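PDB 3QFH: epidermin leader peptide processing serine protease EpiP from Staphylococcus aureus subsp. aureus, which probably cleaves the leader peptide from the precursor of the lantibiotic epidermin, acting as a subtilisin-like serine endopeptidase. Local coordinates for residues P196-T201 / I396-H401; V230-V235 / K388-L393; V306-D311 / M333-I338. All blocks are in the same frame, centred on the assembly; numbering follows the deposited sequence. Where two conformers were deposited one is given.

Contact 1: P196-T201 / I396-H401; sequences PNNKFT and IIDKYH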
ATOM      1  N   PRO A 196      13.500  12.650  -1.946  1.00 24.09           N
ATOM      2  CA  PRO A 196      13.980  12.881  -3.310  1.00 24.70           C
ATOM      3  C   PRO A 196      15.296  12.245  -3.749  1.00 26.40           C
ATOM      4  O   PRO A 196      15.581  12.259  -4.946  1.00 25.54           O
ATOM      5  CB  PRO A 196      14.089  14.412  -3.395  1.00 26.40           C
ATOM      6  CG  PRO A 196      14.162  14.883  -1.999  1.00 26.04           C
ATOM      7  CD  PRO A 196      13.452  13.888  -1.152  1.00 25.78           C
ATOM      8  N   ASN A 197      16.076  11.702  -2.812  1.00 27.40           N
ATOM      9  CA  ASN A 197      17.351  11.058  -3.145  1.00 29.17           C
ATOM     10  C   ASN A 197      17.336   9.536  -2.958  1.00 27.58           C
ATOM     11  O   ASN A 197      18.316   8.873  -3.223  1.00 29.21           O
ATOM     12  CB  ASN A 197      18.470  11.676  -2.306  1.00 30.82           C
ATOM     13  CG  ASN A 197      18.579  13.197  -2.489  1.00 32.93           C
ATOM     14  OD1 ASN A 197      18.272  13.737  -3.550  1.00 33.45           O
ATOM     15  ND2 ASN A 197      19.014  13.883  -1.438  1.00 35.51           N
ATOM     16  N   ASN A 198      16.221   8.992  -2.497  1.00 26.79           N
ATOM     17  CA  ASN A 198      16.076   7.549  -2.325  1.00 26.25           C
ATOM     18  C   ASN A 198      15.550   6.877  -3.583  1.00 25.26           C
ATOM     19  O   ASN A 198      14.708   7.427  -4.307  1.00 24.26           O
ATOM     20  CB  ASN A 198      15.121   7.202  -1.158  1.00 24.17           C
ATOM     21  CG  ASN A 198      15.713   7.529   0.203  1.00 27.82           C
ATOM     22  OD1 ASN A 198      15.718   8.680   0.628  1.00 29.47           O
ATOM     23  ND2 ASN A 198      16.198   6.500   0.904  1.00 28.01           N
ATOM     24  N   LYS A 199      16.028   5.670  -3.832  1.00 25.22           N
ATOM     25  CA  LYS A 199      15.543   4.889  -4.955  1.00 25.02           C
ATOM     26  C   LYS A 199      14.257   4.210  -4.516  1.00 25.72           C
ATOM     27  O   LYS A 199      14.090   3.875  -3.325  1.00 26.64           O
ATOM     28  CB  LYS A 199      16.537   3.805  -5.367  1.00 26.04           C
ATOM     29  CG  LYS A 199      17.952   4.274  -5.661  1.00 30.56           C
ATOM     30  CD  LYS A 199      17.988   5.317  -6.761  1.00 36.92           C
ATOM     31  CE  LYS A 199      19.418   5.805  -6.996  1.00 40.70           C
ATOM     32  NZ  LYS A 199      19.518   6.890  -8.012  1.00 42.46           N
ATOM     33  N   PHE A 200      13.342   4.031  -5.463  1.00 24.46           N
ATOM     34  CA  PHE A 200      12.122   3.317  -5.213  1.00 24.39           C
ATOM     35  C   PHE A 200      12.081   2.143  -6.173  1.00 25.59           C
ATOM     36  O   PHE A 200      12.701   2.157  -7.256  1.00 24.66           O
ATOM     37  CB  PHE A 200      10.881   4.208  -5.331  1.00 24.70           C
ATOM     38  CG  PHE A 200      10.503   4.568  -6.741  1.00 26.23           C
ATOM     39  CD1 PHE A 200       9.533   3.840  -7.415  1.00 26.96           C
ATOM     40  CD2 PHE A 200      11.100   5.643  -7.384  1.00 28.27           C
ATOM     41  CE1 PHE A 200       9.171   4.173  -8.699  1.00 25.88           C
ATOM     42  CE2 PHE A 200      10.733   5.989  -8.672  1.00 26.57           C
ATOM     43  CZ  PHE A 200       9.780   5.249  -9.333  1.00 25.64           C
ATOM     44  N   THR A 201      11.379   1.111  -5.745  1.00 25.84           N
ATOM     45  CA  THR A 201      11.239  -0.098  -6.506  1.00 28.08           C
ATOM     46  C   THR A 201       9.760  -0.325  -6.635  1.00 26.59           C
ATOM     47  O   THR A 201       9.050  -0.348  -5.633  1.00 29.00           O
ATOM     48  CB  THR A 201      11.867  -1.296  -5.776  1.00 28.61           C
ATOM     49  OG1 THR A 201      13.214  -0.987  -5.418  1.00 34.45           O
ATOM     50  CG2 THR A 201      11.865  -2.508  -6.654  1.00 30.85           C
ATOM     51  N   ILE A 396      14.278   8.563   7.981  1.00 24.17           N
ATOM     52  CA  ILE A 396      14.594   8.325   9.386  1.00 25.14           C
ATOM     53  C   ILE A 396      15.603   7.175   9.540  1.00 25.11           C
ATOM     54  O   ILE A 396      16.565   7.270  10.303  1.00 25.12           O
ATOM     55  CB  ILE A 396      13.310   8.051  10.190  1.00 24.77           C
ATOM     56  CG1 ILE A 396      12.491   9.342  10.299  1.00 24.63           C
ATOM     57  CG2 ILE A 396      13.661   7.521  11.590  1.00 24.78           C
ATOM     58  CD1 ILE A 396      11.016   9.108  10.686  1.00 27.47           C
ATOM     59  N   ILE A 397      15.388   6.103   8.798  1.00 25.42           N
ATOM     60  CA  ILE A 397      16.314   4.966   8.831  1.00 26.35           C
ATOM     61  C   ILE A 397      17.723   5.400   8.397  1.00 26.48           C
ATOM     62  O   ILE A 397      18.740   5.025   9.019  1.00 26.74           O
ATOM     63  CB  ILE A 397      15.799   3.800   7.953  1.00 25.58           C
ATOM     64  CG1 ILE A 397      14.515   3.214   8.571  1.00 27.09           C
ATOM     65  CG2 ILE A 397      16.869   2.693   7.856  1.00 27.98           C
ATOM     66  CD1 ILE A 397      13.705   2.254   7.631  1.00 25.83           C
ATOM     67  N   ASP A 398      17.796   6.195   7.340  1.00 26.15           N
ATOM     68  CA  ASP A 398      19.102   6.654   6.845  1.00 28.20           C
ATOM     69  C   ASP A 398      19.734   7.732   7.771  1.00 28.59           C
ATOM     70  O   ASP A 398      20.932   7.709   8.045  1.00 25.67           O
ATOM     71  CB  ASP A 398      18.980   7.167   5.416  1.00 28.04           C
ATOM     72  CG  ASP A 398      18.579   6.068   4.428  1.00 36.75           C
ATOM     73  OD1 ASP A 398      18.628   4.876   4.813  1.00 43.54           O
ATOM     74  OD2 ASP A 398      18.196   6.393   3.271  1.00 41.46           O
ATOM     75  N   LYS A 399      18.908   8.630   8.289  1.00 26.81           N
ATOM     76  CA  LYS A 399      19.396   9.713   9.142  1.00 28.56           C
ATOM     77  C   LYS A 399      19.994   9.224  10.462  1.00 29.19           C
ATOM     78  O   LYS A 399      21.022   9.710  10.874  1.00 30.17           O
ATOM     79  CB  LYS A 399      18.266  10.705   9.442  1.00 27.52           C
ATOM     80  CG  LYS A 399      18.671  11.954  10.222  1.00 29.98           C
ATOM     81  CD  LYS A 399      19.429  12.973   9.359  1.00 30.54           C
ATOM     82  CE  LYS A 399      19.735  14.229  10.154  1.00 35.64           C
ATOM     83  NZ  LYS A 399      20.218  15.360   9.307  1.00 33.92           N
ATOM     84  N   TYR A 400      19.353   8.251  11.096  1.00 30.48           N
ATOM     85  CA  TYR A 400      19.792   7.763  12.408  1.00 30.89           C
ATOM     86  C   TYR A 400      20.428   6.373  12.357  1.00 31.98           C
ATOM     87  O   TYR A 400      20.764   5.807  13.396  1.00 32.26           O
ATOM     88  CB  TYR A 400      18.602   7.806  13.393  1.00 30.27           C
ATOM     89  CG  TYR A 400      17.992   9.177  13.463  1.00 29.01           C
ATOM     90  CD1 TYR A 400      16.871   9.489  12.713  1.00 29.98           C
ATOM     91  CD2 TYR A 400      18.578  10.189  14.209  1.00 29.89           C
ATOM     92  CE1 TYR A 400      16.303  10.755  12.746  1.00 29.84           C
ATOM     93  CE2 TYR A 400      18.020  11.480  14.238  1.00 33.58           C
ATOM     94  CZ  TYR A 400      16.875  11.745  13.505  1.00 30.65           C
ATOM     95  OH  TYR A 400      16.290  12.993  13.505  1.00 33.10           O
ATOM     96  N   HIS A 401      20.602   5.850  11.139  1.00 32.11           N
ATOM     97  CA  HIS A 401      21.246   4.563  10.891  1.00 32.22           C
ATOM     98  C   HIS A 401      20.547   3.426  11.622  1.00 31.40           C
ATOM     99  O   HIS A 401      21.185   2.675  12.368  1.00 29.97           O
ATOM    100  CB  HIS A 401      22.718   4.629  11.304  1.00 34.97           C
ATOM    101  CG  HIS A 401      23.421   5.844  10.801  1.00 40.28           C
ATOM    102  ND1 HIS A 401      23.591   6.100   9.457  1.00 47.63           N
ATOM    103  CD2 HIS A 401      23.993   6.881  11.457  1.00 44.95           C
ATOM    104  CE1 HIS A 401      24.232   7.245   9.307  1.00 49.54           C
ATOM    105  NE2 HIS A 401      24.490   7.737  10.506  1.00 48.39           N
TER
HETATM  106  O   HOH W   1      17.478   9.196   2.924  1.00 26.05           O

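Contact 2: V230-V235 / K388-L393; sequences VINISV and KVSGAL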
ATOM      1  N   VAL A 230      11.340  -0.378   3.457  1.00 25.31           N
ATOM      2  CA  VAL A 230      10.023   0.263   3.586  1.00 23.88           C
ATOM      3  C   VAL A 230       9.165  -0.224   2.418  1.00 23.93           C
ATOM      4  O   VAL A 230       9.570  -0.137   1.275  1.00 27.31           O
ATOM      5  CB  VAL A 230      10.104   1.808   3.596  1.00 24.39           C
ATOM      6  CG1 VAL A 230       8.689   2.437   3.696  1.00 22.75           C
ATOM      7  CG2 VAL A 230      11.007   2.293   4.734  1.00 21.37           C
ATOM      8  N   ILE A 231       7.974  -0.726   2.718  1.00 23.99           N
ATOM      9  CA  ILE A 231       7.071  -1.280   1.727  1.00 22.98           C
ATOM     10  C   ILE A 231       5.754  -0.531   1.822  1.00 23.79           C
ATOM     11  O   ILE A 231       5.078  -0.596   2.858  1.00 24.28           O
ATOM     12  CB  ILE A 231       6.823  -2.796   1.970  1.00 22.69           C
ATOM     13  CG1 ILE A 231       8.141  -3.573   1.960  1.00 21.54           C
ATOM     14  CG2 ILE A 231       5.860  -3.338   0.903  1.00 23.14           C
ATOM     15  CD1 ILE A 231       8.020  -5.094   2.319  1.00 20.55           C
ATOM     16  N   ASN A 232       5.397   0.165   0.743  1.00 23.08           N
ATOM     17  CA  ASN A 232       4.184   0.999   0.687  1.00 23.67           C
ATOM     18  C   ASN A 232       3.044   0.275  -0.007  1.00 25.38           C
ATOM     19  O   ASN A 232       3.171  -0.117  -1.165  1.00 24.59           O
ATOM     20  CB  ASN A 232       4.514   2.308  -0.056  1.00 23.07           C
ATOM     21  CG  ASN A 232       3.395   3.310  -0.026  1.00 24.06           C
ATOM     22  OD1 ASN A 232       3.355   4.182   0.851  1.00 28.10           O
ATOM     23  ND2 ASN A 232       2.450   3.179  -0.950  1.00 24.64           N
ATOM     24  N   ILE A 233       1.939   0.093   0.704  1.00 28.78           N
ATOM     25  CA  ILE A 233       0.749  -0.566   0.145  1.00 32.51           C
ATOM     26  C   ILE A 233      -0.410   0.420   0.193  1.00 35.50           C
ATOM     27  O   ILE A 233      -0.957   0.734   1.256  1.00 34.66           O
ATOM     28  CB  ILE A 233       0.384  -1.853   0.902  1.00 32.19           C
ATOM     29  CG1 ILE A 233       1.617  -2.726   1.104  1.00 34.65           C
ATOM     30  CG2 ILE A 233      -0.659  -2.645   0.137  1.00 33.74           C
ATOM     31  CD1 ILE A 233       1.337  -3.975   1.925  1.00 33.34           C
ATOM     32  N   SER A 234      -0.761   0.948  -0.971  1.00 40.43           N
ATOM     33  CA  SER A 234      -1.850   1.893  -1.072  1.00 43.12           C
ATOM     34  C   SER A 234      -3.189   1.161  -1.329  1.00 45.65           C
ATOM     35  O   SER A 234      -4.258   1.740  -1.144  1.00 49.14           O
ATOM     36  CB  SER A 234      -1.512   2.985  -2.117  1.00 44.22           C
ATOM     37  OG  SER A 234      -0.479   3.892  -1.625  1.00 41.27           O
ATOM     38  N   VAL A 235      -3.133  -0.123  -1.684  1.00 47.50           N
ATOM     39  CA  VAL A 235      -4.353  -0.908  -1.949  1.00 48.47           C
ATOM     40  C   VAL A 235      -4.991  -1.457  -0.683  1.00 48.49           C
ATOM     41  O   VAL A 235      -4.320  -1.996   0.207  1.00 48.68           O
ATOM     42  CB  VAL A 235      -4.118  -2.123  -2.911  1.00 49.63           C
ATOM     43  CG1 VAL A 235      -3.192  -3.160  -2.282  1.00 50.30           C
ATOM     44  CG2 VAL A 235      -5.444  -2.784  -3.277  1.00 50.56           C
ATOM     45  N   LYS A 388       3.881   9.468   1.734  1.00 22.06           N
ATOM     46  CA  LYS A 388       4.578  10.511   2.501  1.00 22.51           C
ATOM     47  C   LYS A 388       5.204   9.927   3.773  1.00 23.39           C
ATOM     48  O   LYS A 388       6.354  10.254   4.142  1.00 23.76           O
ATOM     49  CB  LYS A 388       3.618  11.665   2.843  1.00 22.95           C
ATOM     50  CG  LYS A 388       3.131  12.470   1.637  1.00 24.00           C
ATOM     51  CD  LYS A 388       2.304  13.677   2.097  1.00 31.40           C
ATOM     52  CE  LYS A 388       1.855  14.542   0.925  1.00 33.31           C
ATOM     53  NZ  LYS A 388       0.945  13.796   0.037  1.00 32.22           N
ATOM     54  N   VAL A 389       4.450   9.039   4.423  1.00 23.74           N
ATOM     55  CA  VAL A 389       4.903   8.344   5.609  1.00 22.10           C
ATOM     56  C   VAL A 389       5.977   7.333   5.234  1.00 23.21           C
ATOM     57  O   VAL A 389       6.984   7.214   5.947  1.00 23.51           O
ATOM     58  CB  VAL A 389       3.746   7.663   6.361  1.00 22.58           C
ATOM     59  CG1 VAL A 389       4.262   6.784   7.508  1.00 20.94           C
ATOM     60  CG2 VAL A 389       2.742   8.719   6.871  1.00 21.30           C
ATOM     61  N   SER A 390       5.790   6.601   4.131  1.00 23.96           N
ATOM     62  CA  SER A 390       6.823   5.635   3.704  1.00 22.45           C
ATOM     63  C   SER A 390       8.139   6.369   3.438  1.00 23.49           C
ATOM     64  O   SER A 390       9.224   5.931   3.863  1.00 22.75           O
ATOM     65  CB  SER A 390       6.420   4.863   2.441  1.00 23.23           C
ATOM     66  OG  SER A 390       5.299   4.023   2.662  1.00 24.77           O
ATOM     67  N   GLY A 391       8.060   7.456   2.691  1.00 21.79           N
ATOM     68  CA  GLY A 391       9.249   8.263   2.410  1.00 22.32           C
ATOM     69  C   GLY A 391       9.938   8.756   3.669  1.00 21.97           C
ATOM     70  O   GLY A 391      11.167   8.711   3.770  1.00 22.61           O
ATOM     71  N   ALA A 392       9.141   9.221   4.636  1.00 21.73           N
ATOM     72  CA  ALA A 392       9.655   9.715   5.905  1.00 20.94           C
ATOM     73  C   ALA A 392      10.425   8.627   6.658  1.00 23.71           C
ATOM     74  O   ALA A 392      11.534   8.878   7.197  1.00 22.46           O
ATOM     75  CB  ALA A 392       8.491  10.284   6.780  1.00 21.48           C
ATOM     76  N   LEU A 393       9.871   7.408   6.688  1.00 24.05           N
ATOM     77  CA  LEU A 393      10.564   6.287   7.347  1.00 23.84           C
ATOM     78  C   LEU A 393      11.890   5.965   6.683  1.00 25.57           C
ATOM     79  O   LEU A 393      12.863   5.580   7.366  1.00 27.19           O
ATOM     80  CB  LEU A 393       9.680   5.051   7.377  1.00 24.36           C
ATOM     81  CG  LEU A 393       8.531   5.089   8.384  1.00 23.49           C
ATOM     82  CD1 LEU A 393       7.485   4.057   8.036  1.00 24.35           C
ATOM     83  CD2 LEU A 393       9.076   4.863   9.802  1.00 25.69           C
TER

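Contact 3: V306-D311 / M333-I338; sequences VPASMD and MNYTDI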
ATOM      1  N   VAL A 306      -8.363  -4.588   5.092  1.00 37.84           N
ATOM      2  CA  VAL A 306      -6.999  -5.119   5.083  1.00 35.98           C
ATOM      3  C   VAL A 306      -6.160  -4.597   3.907  1.00 35.12           C
ATOM      4  O   VAL A 306      -6.679  -4.309   2.836  1.00 35.61           O
ATOM      5  CB  VAL A 306      -6.996  -6.664   5.085  1.00 35.70           C
ATOM      6  CG1 VAL A 306      -7.937  -7.186   6.160  1.00 39.06           C
ATOM      7  CG2 VAL A 306      -7.371  -7.225   3.740  1.00 35.34           C
ATOM      8  N   PRO A 307      -4.844  -4.476   4.103  1.00 33.21           N
ATOM      9  CA  PRO A 307      -4.093  -4.806   5.305  1.00 32.66           C
ATOM     10  C   PRO A 307      -4.065  -3.717   6.391  1.00 32.17           C
ATOM     11  O   PRO A 307      -3.376  -3.890   7.393  1.00 31.28           O
ATOM     12  CB  PRO A 307      -2.678  -5.028   4.761  1.00 31.46           C
ATOM     13  CG  PRO A 307      -2.582  -4.075   3.614  1.00 32.96           C
ATOM     14  CD  PRO A 307      -3.962  -4.005   3.014  1.00 33.25           C
ATOM     15  N   ALA A 308      -4.825  -2.640   6.219  1.00 31.81           N
ATOM     16  CA  ALA A 308      -4.791  -1.524   7.177  1.00 32.09           C
ATOM     17  C   ALA A 308      -5.053  -1.915   8.626  1.00 32.54           C
ATOM     18  O   ALA A 308      -4.470  -1.318   9.526  1.00 32.39           O
ATOM     19  CB  ALA A 308      -5.765  -0.402   6.755  1.00 31.08           C
ATOM     20  N   SER A 309      -5.932  -2.885   8.856  1.00 31.88           N
ATOM     21  CA  SER A 309      -6.278  -3.288  10.221  1.00 33.68           C
ATOM     22  C   SER A 309      -5.495  -4.511  10.688  1.00 33.11           C
ATOM     23  O   SER A 309      -5.771  -5.036  11.739  1.00 33.70           O
ATOM     24  CB  SER A 309      -7.778  -3.606  10.315  1.00 34.31           C
ATOM     25  OG  SER A 309      -8.095  -4.716   9.478  1.00 38.28           O
ATOM     26  N   MET A 310      -4.525  -4.964   9.908  1.00 32.71           N
ATOM     27  CA  MET A 310      -3.765  -6.159  10.279  1.00 33.26           C
ATOM     28  C   MET A 310      -2.626  -5.873  11.251  1.00 32.12           C
ATOM     29  O   MET A 310      -2.271  -4.735  11.490  1.00 30.91           O
ATOM     30  CB  MET A 310      -3.232  -6.860   9.033  1.00 33.76           C
ATOM     31  CG  MET A 310      -4.278  -7.722   8.302  1.00 34.80           C
ATOM     32  SD  MET A 310      -3.571  -8.424   6.795  1.00 37.33           S
ATOM     33  CE  MET A 310      -4.798  -9.665   6.347  1.00 34.99           C
ATOM     34  N   ASP A 311      -2.058  -6.928  11.817  1.00 32.07           N
ATOM     35  CA  ASP A 311      -0.952  -6.765  12.740  1.00 32.19           C
ATOM     36  C   ASP A 311       0.318  -6.388  11.987  1.00 30.61           C
ATOM     37  O   ASP A 311       0.528  -6.810  10.837  1.00 28.60           O
ATOM     38  CB  ASP A 311      -0.712  -8.068  13.509  1.00 33.97           C
ATOM     39  CG  ASP A 311      -1.930  -8.506  14.315  1.00 38.47           C
ATOM     40  OD1 ASP A 311      -2.697  -7.628  14.792  1.00 45.86           O
ATOM     41  OD2 ASP A 311      -2.111  -9.732  14.476  1.00 48.43           O
ATOM     42  N   MET A 333     -10.214   3.837  16.772  0.70 35.81           N
ATOM     43  CA  MET A 333      -9.275   3.393  17.800  0.70 36.81           C
ATOM     44  C   MET A 333      -8.697   2.077  17.350  0.70 36.02           C
ATOM     45  O   MET A 333      -9.373   1.279  16.692  0.70 36.09           O
ATOM     46  CB  MET A 333      -9.944   3.202  19.177  0.70 39.13           C
ATOM     47  CG  MET A 333     -10.029   4.449  20.077  0.70 42.78           C
ATOM     48  SD  MET A 333      -8.429   5.167  20.592  0.70 49.02           S
ATOM     49  CE  MET A 333      -8.991   6.238  21.911  0.70 52.80           C
ATOM     50  N   ASN A 334      -7.439   1.868  17.703  1.00 35.54           N
ATOM     51  CA  ASN A 334      -6.706   0.658  17.373  1.00 35.75           C
ATOM     52  C   ASN A 334      -6.641   0.382  15.883  1.00 35.01           C
ATOM     53  O   ASN A 334      -6.702  -0.763  15.436  1.00 35.02           O
ATOM     54  CB  ASN A 334      -7.330  -0.490  18.160  1.00 37.96           C
ATOM     55  CG  ASN A 334      -7.352  -0.190  19.641  1.00 39.88           C
ATOM     56  OD1 ASN A 334      -6.329   0.194  20.201  1.00 47.40           O
ATOM     57  ND2 ASN A 334      -8.509  -0.329  20.275  1.00 38.10           N
ATOM     58  N   TYR A 335      -6.497   1.465  15.127  1.00 33.26           N
ATOM     59  CA  TYR A 335      -6.448   1.414  13.678  1.00 32.79           C
ATOM     60  C   TYR A 335      -5.477   2.471  13.184  1.00 29.70           C
ATOM     61  O   TYR A 335      -4.373   2.153  12.851  1.00 29.23           O
ATOM     62  CB  TYR A 335      -7.865   1.613  13.118  1.00 33.58           C
ATOM     63  CG  TYR A 335      -8.011   1.663  11.609  1.00 34.26           C
ATOM     64  CD1 TYR A 335      -8.058   0.500  10.861  1.00 35.98           C
ATOM     65  CD2 TYR A 335      -8.154   2.876  10.942  1.00 35.81           C
ATOM     66  CE1 TYR A 335      -8.227   0.537   9.477  1.00 35.11           C
ATOM     67  CE2 TYR A 335      -8.329   2.928   9.561  1.00 34.70           C
ATOM     68  CZ  TYR A 335      -8.366   1.746   8.835  1.00 36.41           C
ATOM     69  OH  TYR A 335      -8.548   1.768   7.469  1.00 36.51           O
ATOM     70  N   THR A 336      -5.880   3.728  13.164  1.00 28.82           N
ATOM     71  CA  THR A 336      -4.998   4.796  12.690  1.00 27.59           C
ATOM     72  C   THR A 336      -3.748   4.970  13.579  1.00 27.70           C
ATOM     73  O   THR A 336      -3.873   5.126  14.795  1.00 26.01           O
ATOM     74  CB  THR A 336      -5.764   6.122  12.666  1.00 28.22           C
ATOM     75  OG1 THR A 336      -6.952   5.959  11.887  1.00 29.33           O
ATOM     76  CG2 THR A 336      -4.919   7.242  12.088  1.00 25.40           C
ATOM     77  N   ASP A 337      -2.565   4.944  12.960  1.00 24.97           N
ATOM     78  CA  ASP A 337      -1.291   5.168  13.661  1.00 26.07           C
ATOM     79  C   ASP A 337      -0.735   6.578  13.460  1.00 25.92           C
ATOM     80  O   ASP A 337      -0.036   7.120  14.340  1.00 24.90           O
ATOM     81  CB  ASP A 337      -0.249   4.162  13.163  1.00 25.17           C
ATOM     82  CG  ASP A 337      -0.614   2.728  13.524  1.00 28.55           C
ATOM     83  OD1 ASP A 337      -0.886   2.471  14.712  1.00 33.84           O
ATOM     84  OD2 ASP A 337      -0.636   1.857  12.635  1.00 33.38           O
ATOM     85  N   ILE A 338      -1.055   7.157  12.301  1.00 25.08           N
ATOM     86  CA  ILE A 338      -0.538   8.430  11.884  1.00 24.74           C
ATOM     87  C   ILE A 338      -1.377   8.967  10.718  1.00 24.41           C
ATOM     88  O   ILE A 338      -2.104   8.236  10.074  1.00 23.84           O
ATOM     89  CB  ILE A 338       0.937   8.241  11.428  1.00 25.25           C
ATOM     90  CG1 ILE A 338       1.649   9.572  11.202  1.00 28.78           C
ATOM     91  CG2 ILE A 338       0.992   7.386  10.181  1.00 26.49           C
ATOM     92  CD1 ILE A 338       3.174   9.436  11.109  1.00 24.25           C
TER

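Contact 1: P196-T201 / I396-H401
Asn198 reaches across to Asp398 with its carboxamide, and the two side chains, coming from opposite directions, overlap through one nitrogen and one oxygen. ND2 of Asn198 gives a hydrogen bond of 3.1 Å to OD2 of Asp398, with an N-H...O angle of 151°; the nitrogen meets OD2 nearly in line with the C-O bond. Amide and carboxylate are almost coplanar, 13° apart, and a water bridges them. That water donates to OD1 of Asn198 and to OD2 of Asp398, at 2.9 Å each, which closes a small ring and ties down both ends of the amide. Asparagine suits this place because it offers a donor to the carboxylate and an acceptor to the water. Both side chains have a further partner in Thr124: ND2 of Asn198 also bonds its carbonyl oxygen, while OD1 of Asp398 bonds its hydroxyl. The contact thus joins the lead-in to strand 200-204 of the parallel sheet to the last turns of helix 382-400. The buried carboxylate is gripped through both oxygens by neutral groups, which would be expected to stabilise its negative charge, although Glu403 close to OD1 would tend to work against this.

Contact 2: V230-V235 / K388-L393
Val230 spreads its two methyls over residues 388-393 of helix 382-400, CG1 on Ser390 and CG2 on Leu393. With CG1 anti to the backbone N (chi1 178°), that methyl lies 3.5 Å from Ser390 O and also against Ser390 CB. The other branch, CG2, packs 4.0 Å from Leu393 CB, the valine and leucine side chains crossing at about a right angle. Two residues further along the strand, Asn232 lies over Ser390, its CB 3.3 Å from Ser390 OG. The axes of 230-233 and 388-393 run antiparallel, at 179° and 8.5 Å apart, as expected in the three-layer alpha/beta fold of subtilases, where strand 230-233 is central in the parallel sheet and helix 382-400 packs on one side of it; the first turn of that helix carries Ser383, probably the nucleophile of a Ser-His-Asp triad. The alternation of the strand sends Ile231 and Ile233 away from this helix. A small serine fits where the backbones come nearest, the CA atoms of Asn232 and Ser390 being 6.1 Å apart, while the branched Val230 reaches both Ser390 and Leu393. Val275 on the adjoining strand 273-277 touches both Ser390 and Leu393.

Contact 3: V306-D311 / M333-I338
Tyr335 sets CG anti to its backbone N (chi1 177°), which carries the phenol back toward the loop at 306-311, where Ala308 and Ser309 meet it. At Ser309 a chi1 of 63° puts OG between the backbone N and the carbonyl carbon, where it bonds the carbonyl oxygen of Asp305, and CB is the atom that meets the tyrosine. The receiving loop is a type I beta turn from Pro307 to Met310, closed by a 3.0 Å hydrogen bond from Met310 N to Pro307 O and entered through a cis peptide bond before Pro307. Ala308 and Ser309 occupy the two central positions of this turn, and both contribute their CB to the contact. In the subtilase fold the turn links strand 302-306 to strand 314-319, and the segment bearing Tyr335 leads into strand 338-341, an edge strand of the parallel sheet.

Ala308 CB approaches the ring obliquely and lies 3.8 Å from Tyr335 CE1. A methyl group is short enough to pack beside the phenol while the turn remains close to it; the CA atoms of Ser309 and Tyr335 are 5.8 Å apart. Tyrosine suits position 335 because its ring spans the distance between the loops and still ends in a polar atom. That hydroxyl is hydrogen-bonded to a carboxylate oxygen of Asp305 and to the backbone N of Gly279, which fixes the far end of the ring. Asp305 therefore serves both partners, taking the serine hydroxyl on its carbonyl and the phenol on its side chain. Ala278 and Val285 add contacts to the tyrosine from neighbouring loops. At the edge of the ring, near its plane, Ser309 CB stands 4.2 Å from Tyr335 CD1.

Past the propeptide-like region, the first segment met is 196-201, which leads into strand 200-204, then come central strand 230-233 and, much later, the turn at 306-311. Contact 3 closes the shortest loop when 333-338 returns to that turn. Helix 382-400 then closes the other two in reverse order: 388-393 meets 230-235 in contact 2, and 396-401 meets 196-201 in contact 1. The three loops are therefore nested, without crossing. Contacts 1 and 2 share the helix and the parallel sheet, and Ile397 CD1 packs on Val230 CG2 between them. Contact 2 also touches contact 3: Val389 of the helix meets Ile338 of edge strand 338-341, and Ile233 of the central strand meets Pro307 in the turn after strand 302-306.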